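Class B carbapenemase GOB-18 (Elizabethkingia meningoseptica, PDB 5K0W) probably hydrolyses beta-lactam antibiotics, carbapenems among them, as a class B3 metallo-beta-lactamase that carries two zinc ions in its active site. Local coordinates at residues Q33-F38 with R251-P256; N199-I204 with Q270-L275. One frame throughout, in Å; residues are numbered along the deposited sequence.

Interaction 1: residues Q33-F38 with R251-P256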
loop_
_atom_site.group_PDB
_atom_site.type_symbol
_atom_site.label_atom_id
_atom_site.label_comp_id
_atom_site.label_asym_id
_atom_site.label_seq_id
_atom_site.Cartn_x
_atom_site.Cartn_y
_atom_site.Cartn_z
ATOM N N GLN A 33 5.895 -6.342 -14.349
ATOM C CA GLN A 33 5.036 -6.846 -15.416
ATOM C C GLN A 33 3.768 -5.997 -15.497
ATOM O O GLN A 33 3.137 -5.742 -14.466
ATOM C CB GLN A 33 4.699 -8.322 -15.136
ATOM C CG GLN A 33 4.198 -9.106 -16.331
ATOM C CD GLN A 33 3.404 -10.312 -15.899
ATOM O OE1 GLN A 33 3.840 -11.128 -15.076
ATOM N NE2 GLN A 33 2.226 -10.458 -16.464
ATOM N N ALA A 34 3.393 -5.567 -16.715
ATOM C CA ALA A 34 2.215 -4.725 -16.941
ATOM C C ALA A 34 0.905 -5.453 -16.682
ATOM O O ALA A 34 0.798 -6.659 -16.913
ATOM C CB ALA A 34 2.223 -4.173 -18.355
ATOM N N TYR A 35 -0.089 -4.707 -16.208
ATOM C CA TYR A 35 -1.437 -5.188 -15.958
ATOM C C TYR A 35 -2.403 -4.097 -16.387
ATOM O O TYR A 35 -2.207 -2.925 -16.055
ATOM C CB TYR A 35 -1.643 -5.558 -14.483
ATOM C CG TYR A 35 -2.945 -6.284 -14.219
ATOM C CD1 TYR A 35 -3.050 -7.658 -14.404
ATOM C CD2 TYR A 35 -4.066 -5.602 -13.775
ATOM C CE1 TYR A 35 -4.247 -8.331 -14.183
ATOM C CE2 TYR A 35 -5.269 -6.264 -13.549
ATOM C CZ TYR A 35 -5.353 -7.632 -13.752
ATOM O OH TYR A 35 -6.523 -8.310 -13.524
ATOM N N GLU A 36 -3.430 -4.487 -17.132
ATOM C CA GLU A 36 -4.472 -3.619 -17.662
ATOM C C GLU A 36 -5.304 -2.980 -16.537
ATOM O O GLU A 36 -5.909 -3.709 -15.746
ATOM C CB GLU A 36 -5.365 -4.450 -18.594
ATOM C CG GLU A 36 -5.849 -3.696 -19.812
ATOM C CD GLU A 36 -7.328 -3.381 -19.752
ATOM O OE1 GLU A 36 -7.679 -2.179 -19.753
ATOM O OE2 GLU A 36 -8.137 -4.336 -19.671
ATOM N N PRO A 37 -5.366 -1.627 -16.438
ATOM C CA PRO A 37 -6.160 -1.014 -15.358
ATOM C C PRO A 37 -7.661 -1.315 -15.422
ATOM O O PRO A 37 -8.200 -1.535 -16.508
ATOM C CB PRO A 37 -5.867 0.483 -15.517
ATOM C CG PRO A 37 -5.532 0.646 -16.957
ATOM C CD PRO A 37 -4.732 -0.587 -17.277
ATOM N N PHE A 38 -8.328 -1.353 -14.247
ATOM C CA PHE A 38 -9.762 -1.615 -14.132
ATOM C C PHE A 38 -10.419 -0.855 -12.977
ATOM O O PHE A 38 -9.738 -0.373 -12.076
ATOM C CB PHE A 38 -10.048 -3.139 -14.058
ATOM C CG PHE A 38 -9.749 -3.834 -12.751
ATOM C CD1 PHE A 38 -8.450 -4.220 -12.429
ATOM C CD2 PHE A 38 -10.767 -4.132 -11.852
ATOM C CE1 PHE A 38 -8.176 -4.882 -11.220
ATOM C CE2 PHE A 38 -10.488 -4.771 -10.634
ATOM C CZ PHE A 38 -9.191 -5.127 -10.319
ATOM N N ARG A 251 -10.198 -12.705 -11.510
ATOM C CA ARG A 251 -10.442 -12.136 -12.836
ATOM C C ARG A 251 -9.267 -12.236 -13.792
ATOM O O ARG A 251 -8.121 -12.442 -13.382
ATOM C CB ARG A 251 -10.951 -10.672 -12.739
ATOM C CG ARG A 251 -9.901 -9.642 -12.344
ATOM C CD ARG A 251 -10.460 -8.249 -12.077
ATOM N NE ARG A 251 -11.063 -7.631 -13.260
ATOM C CZ ARG A 251 -10.387 -7.039 -14.245
ATOM N NH1 ARG A 251 -11.034 -6.499 -15.268
ATOM N NH2 ARG A 251 -9.061 -7.000 -14.223
ATOM N N LYS A 252 -9.583 -12.080 -15.088
ATOM C CA LYS A 252 -8.631 -12.012 -16.191
ATOM C C LYS A 252 -8.729 -10.581 -16.720
ATOM O O LYS A 252 -9.735 -9.920 -16.477
ATOM C CB LYS A 252 -8.992 -13.031 -17.294
ATOM C CG LYS A 252 -7.866 -14.015 -17.623
ATOM C CD LYS A 252 -7.877 -15.279 -16.727
ATOM C CE LYS A 252 -6.679 -16.174 -16.970
ATOM N NZ LYS A 252 -6.753 -17.428 -16.177
ATOM N N GLU A 253 -7.693 -10.068 -17.367
ATOM C CA GLU A 253 -7.755 -8.716 -17.931
ATOM C C GLU A 253 -8.879 -8.617 -18.965
ATOM O O GLU A 253 -9.161 -9.585 -19.686
ATOM C CB GLU A 253 -6.410 -8.307 -18.538
ATOM C CG GLU A 253 -5.340 -8.155 -17.478
ATOM C CD GLU A 253 -3.935 -8.290 -18.015
ATOM O OE1 GLU A 253 -3.450 -7.318 -18.638
ATOM O OE2 GLU A 253 -3.333 -9.376 -17.839
ATOM N N GLY A 254 -9.554 -7.476 -18.970
ATOM C CA GLY A 254 -10.683 -7.241 -19.861
ATOM C C GLY A 254 -12.031 -7.471 -19.208
ATOM O O GLY A 254 -13.012 -6.877 -19.653
ATOM N N ASP A 255 -12.097 -8.317 -18.137
ATOM C CA ASP A 255 -13.332 -8.663 -17.417
ATOM C C ASP A 255 -14.130 -7.432 -16.991
ATOM O O ASP A 255 -13.524 -6.440 -16.595
ATOM C CB ASP A 255 -13.058 -9.596 -16.228
ATOM C CG ASP A 255 -12.622 -11.013 -16.589
ATOM O OD1 ASP A 255 -12.344 -11.271 -17.795
ATOM O OD2 ASP A 255 -12.507 -11.858 -15.656
ATOM N N PRO A 256 -15.476 -7.431 -17.127
ATOM C CA PRO A 256 -16.248 -6.214 -16.807
ATOM C C PRO A 256 -16.331 -5.875 -15.324
ATOM O O PRO A 256 -16.034 -6.718 -14.467
ATOM C CB PRO A 256 -17.626 -6.519 -17.386
ATOM C CG PRO A 256 -17.733 -7.997 -17.299
ATOM C CD PRO A 256 -16.360 -8.510 -17.611
HETATM O O HOH W 1 -6.119 -10.975 -13.840
HETATM O O HOH W 2 -10.250 -4.572 -17.866
HETATM O O HOH W 3 -8.194 -5.757 -16.483
#

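Interaction 2: residues N199-I204 with Q270-L275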
loop_
_atom_site.group_PDB
_atom_site.type_symbol
_atom_site.label_atom_id
_atom_site.label_comp_id
_atom_site.label_asym_id
_atom_site.label_seq_id
_atom_site.Cartn_x
_atom_site.Cartn_y
_atom_site.Cartn_z
ATOM N N ASN A 199 -2.895 -3.565 4.433
ATOM C CA ASN A 199 -1.491 -3.913 4.369
ATOM C C ASN A 199 -1.375 -5.128 5.300
ATOM O O ASN A 199 -1.327 -4.987 6.522
ATOM C CB ASN A 199 -0.555 -2.774 4.770
ATOM C CG ASN A 199 0.872 -3.100 4.397
ATOM O OD1 ASN A 199 1.278 -3.013 3.236
ATOM N ND2 ASN A 199 1.607 -3.647 5.334
ATOM N N MET A 200 -1.429 -6.325 4.697
ATOM C CA MET A 200 -1.383 -7.620 5.369
ATOM C C MET A 200 -0.164 -7.764 6.289
ATOM O O MET A 200 0.957 -7.464 5.872
ATOM C CB MET A 200 -1.516 -8.799 4.379
ATOM C CG MET A 200 -2.807 -8.779 3.544
ATOM S SD MET A 200 -4.347 -8.569 4.501
ATOM C CE MET A 200 -4.567 -10.261 5.216
ATOM N N PRO A 201 -0.387 -8.134 7.569
ATOM C CA PRO A 201 0.727 -8.171 8.520
ATOM C C PRO A 201 1.646 -9.397 8.457
ATOM O O PRO A 201 1.646 -10.241 9.353
ATOM C CB PRO A 201 0.030 -7.963 9.867
ATOM C CG PRO A 201 -1.328 -8.553 9.673
ATOM C CD PRO A 201 -1.673 -8.468 8.225
ATOM N N SER A 202 2.459 -9.476 7.401
ATOM C CA SER A 202 3.463 -10.536 7.216
ATOM C C SER A 202 4.790 -10.195 7.931
ATOM O O SER A 202 5.051 -9.023 8.223
ATOM C CB SER A 202 3.684 -10.820 5.733
ATOM O OG SER A 202 3.749 -9.630 4.967
ATOM N N VAL A 203 5.606 -11.226 8.234
ATOM C CA VAL A 203 6.909 -11.083 8.917
ATOM C C VAL A 203 8.060 -11.252 7.915
ATOM O O VAL A 203 8.196 -12.322 7.328
ATOM C CB VAL A 203 7.053 -11.991 10.186
ATOM C CG1 VAL A 203 8.428 -11.828 10.845
ATOM C CG2 VAL A 203 5.951 -11.702 11.193
ATOM N N ILE A 204 8.893 -10.194 7.746
ATOM C CA ILE A 204 10.044 -10.163 6.819
ATOM C C ILE A 204 11.402 -10.545 7.447
ATOM O O ILE A 204 12.363 -10.814 6.711
ATOM C CB ILE A 204 10.107 -8.843 6.008
ATOM C CG1 ILE A 204 10.448 -7.620 6.909
ATOM C CG2 ILE A 204 8.779 -8.651 5.250
ATOM C CD1 ILE A 204 10.694 -6.326 6.191
ATOM N N GLN A 270 -9.484 -15.351 6.922
ATOM C CA GLN A 270 -8.712 -16.594 6.821
ATOM C C GLN A 270 -7.225 -16.288 6.645
ATOM O O GLN A 270 -6.414 -16.855 7.373
ATOM C CB GLN A 270 -9.245 -17.493 5.697
ATOM C CG GLN A 270 -10.467 -18.291 6.153
ATOM C CD GLN A 270 -11.214 -18.974 5.035
ATOM O OE1 GLN A 270 -11.764 -18.331 4.121
ATOM N NE2 GLN A 270 -11.328 -20.292 5.142
ATOM N N ASN A 271 -6.883 -15.337 5.746
ATOM C CA ASN A 271 -5.512 -14.888 5.492
ATOM C C ASN A 271 -4.952 -14.200 6.712
ATOM O O ASN A 271 -3.785 -14.406 7.024
ATOM C CB ASN A 271 -5.443 -13.925 4.297
ATOM C CG ASN A 271 -5.697 -14.573 2.968
ATOM O OD1 ASN A 271 -5.274 -15.704 2.705
ATOM N ND2 ASN A 271 -6.374 -13.854 2.092
ATOM N N LEU A 272 -5.776 -13.394 7.409
ATOM C CA LEU A 272 -5.372 -12.681 8.617
ATOM C C LEU A 272 -5.023 -13.663 9.730
ATOM O O LEU A 272 -3.996 -13.492 10.386
ATOM C CB LEU A 272 -6.482 -11.722 9.054
ATOM C CG LEU A 272 -6.150 -10.659 10.077
ATOM C CD1 LEU A 272 -5.039 -9.718 9.579
ATOM C CD2 LEU A 272 -7.364 -9.854 10.380
ATOM N N ASN A 273 -5.849 -14.705 9.913
ATOM C CA ASN A 273 -5.653 -15.745 10.921
ATOM C C ASN A 273 -4.416 -16.596 10.597
ATOM O O ASN A 273 -3.708 -16.999 11.517
ATOM C CB ASN A 273 -6.932 -16.601 11.064
ATOM C CG ASN A 273 -6.816 -17.800 11.971
ATOM O OD1 ASN A 273 -6.963 -18.950 11.536
ATOM N ND2 ASN A 273 -6.532 -17.565 13.244
ATOM N N ASP A 274 -4.135 -16.835 9.297
ATOM C CA ASP A 274 -2.955 -17.590 8.880
ATOM C C ASP A 274 -1.688 -16.809 9.171
ATOM O O ASP A 274 -0.670 -17.407 9.509
ATOM C CB ASP A 274 -3.034 -18.012 7.409
ATOM C CG ASP A 274 -4.093 -19.064 7.129
ATOM O OD1 ASP A 274 -4.258 -19.988 7.968
ATOM O OD2 ASP A 274 -4.757 -18.970 6.068
ATOM N N LEU A 275 -1.773 -15.468 9.100
ATOM C CA LEU A 275 -0.674 -14.566 9.402
ATOM C C LEU A 275 -0.437 -14.488 10.929
ATOM O O LEU A 275 0.721 -14.400 11.363
ATOM C CB LEU A 275 -0.912 -13.194 8.764
ATOM C CG LEU A 275 -0.683 -13.122 7.245
ATOM C CD1 LEU A 275 -1.343 -11.910 6.639
ATOM C CD2 LEU A 275 0.782 -13.107 6.900
#

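Interaction 1: residues Q33-F38 with R251-P256
Two groups meet at the hydroxyl of Tyr-35: Arg-251 NH2, in a weak, bent bond 2.9 Å from Tyr-35 OH, and a water that also donates to the backbone Arg-251 O. The hydroxyl lies at the edge of the guanidinium, whose plane stands 71° from the tyrosine ring. One face of the same guanidinium lies flat on Phe-38 in a cation-pi stack, with Arg-251 CZ 3.8 Å from the ring centroid and the planes only 11° apart. Arg-251 CD lies over the same ring face in a CH-pi contact, and the bend at chi3 (-64°) beyond it brings the guanidinium down flat. The stack and an in-plane bond from Arg-251 NH1 to Asp-255 O, 2.8 Å, together restrain the guanidinium's rotation, while a second water bridges Arg-251 NH2 and Glu-36 O. Beside this cluster, Glu-253 lays its CG over a face of the Tyr-35 ring, and the chain, extended beyond CG, carries the carboxylate on to Glu-36 N, 3.2 Å from Glu-253 OE1 and above the carboxylate plane. A type II turn, Lys-252 to Asp-255, follows helix 247-250, whose His-248 and Leu-247 also meet Tyr-35. Phe-38 starts edge strand 38-41, and Pro-37 packs on helix 73-83.

Interaction 2: residues N199-I204 with Q270-L275
Leu-275 puts both methyls against the loop: CD1 lies 3.8 Å from Met-200 CB and equally close to Pro-201 CD, while CD2 comes 3.7 Å from Ser-202 CA. Its isobutyl group crosses the proline ring at about a right angle. One helical turn back, Leu-272 reaches the proline by CD1, 3.8 Å from Pro-201 CD; with CG anti to the backbone N (chi1 -166°), the tip swings toward the loop. Met-200 is bent at both chi2 and chi3, which curls its CE to within 3.9 Å of Asn-271 CB. No hydrogen bond joins the segments, and the contact is apolar. In the alpha-beta/beta-alpha fold of metallo-beta-lactamases it joins the C-terminal helix, 265-284, to the loop leaving strand 192-198. Pro-201 centres an inverse gamma turn, closed by Ser-202 N donating to Met-200 O at 2.9 Å. Around these residues, Phe-226 of helix 218-230 touches both Pro-201 and Leu-275, and Trp-237 of strand 236-239 backs Met-200 and Asn-271. Farther toward the metals, Ser-202 OG makes a weak hydrogen bond with ND1 of the zinc ligand His-175, and Asn-199 OD1 accepts from NE2 of Gln-98, another ligand of that zinc.

Overall arrangement
Interactions 1 and 2 do not touch: their centres are 25 Å apart and their nearest atoms about 14 Å. Along the chain their segments alternate, 33-38, 199-204, 251-256 and 270-275, and the loop holding 251-256 leads on to the helix that carries 270-275. Their relation to the metal site differs. In interaction 2, the side chain of Ser-202 comes within about 6 Å of a zinc ion, and hydrogen bonds to zinc ligands make the loop packed on the C-terminal helix second shell to the metal. Interaction 1 lies away from the zinc site, its centre about 19 Å from the centre of the chain, and ties the approach to edge strand 38-41 of the seven-stranded sheet to a late loop.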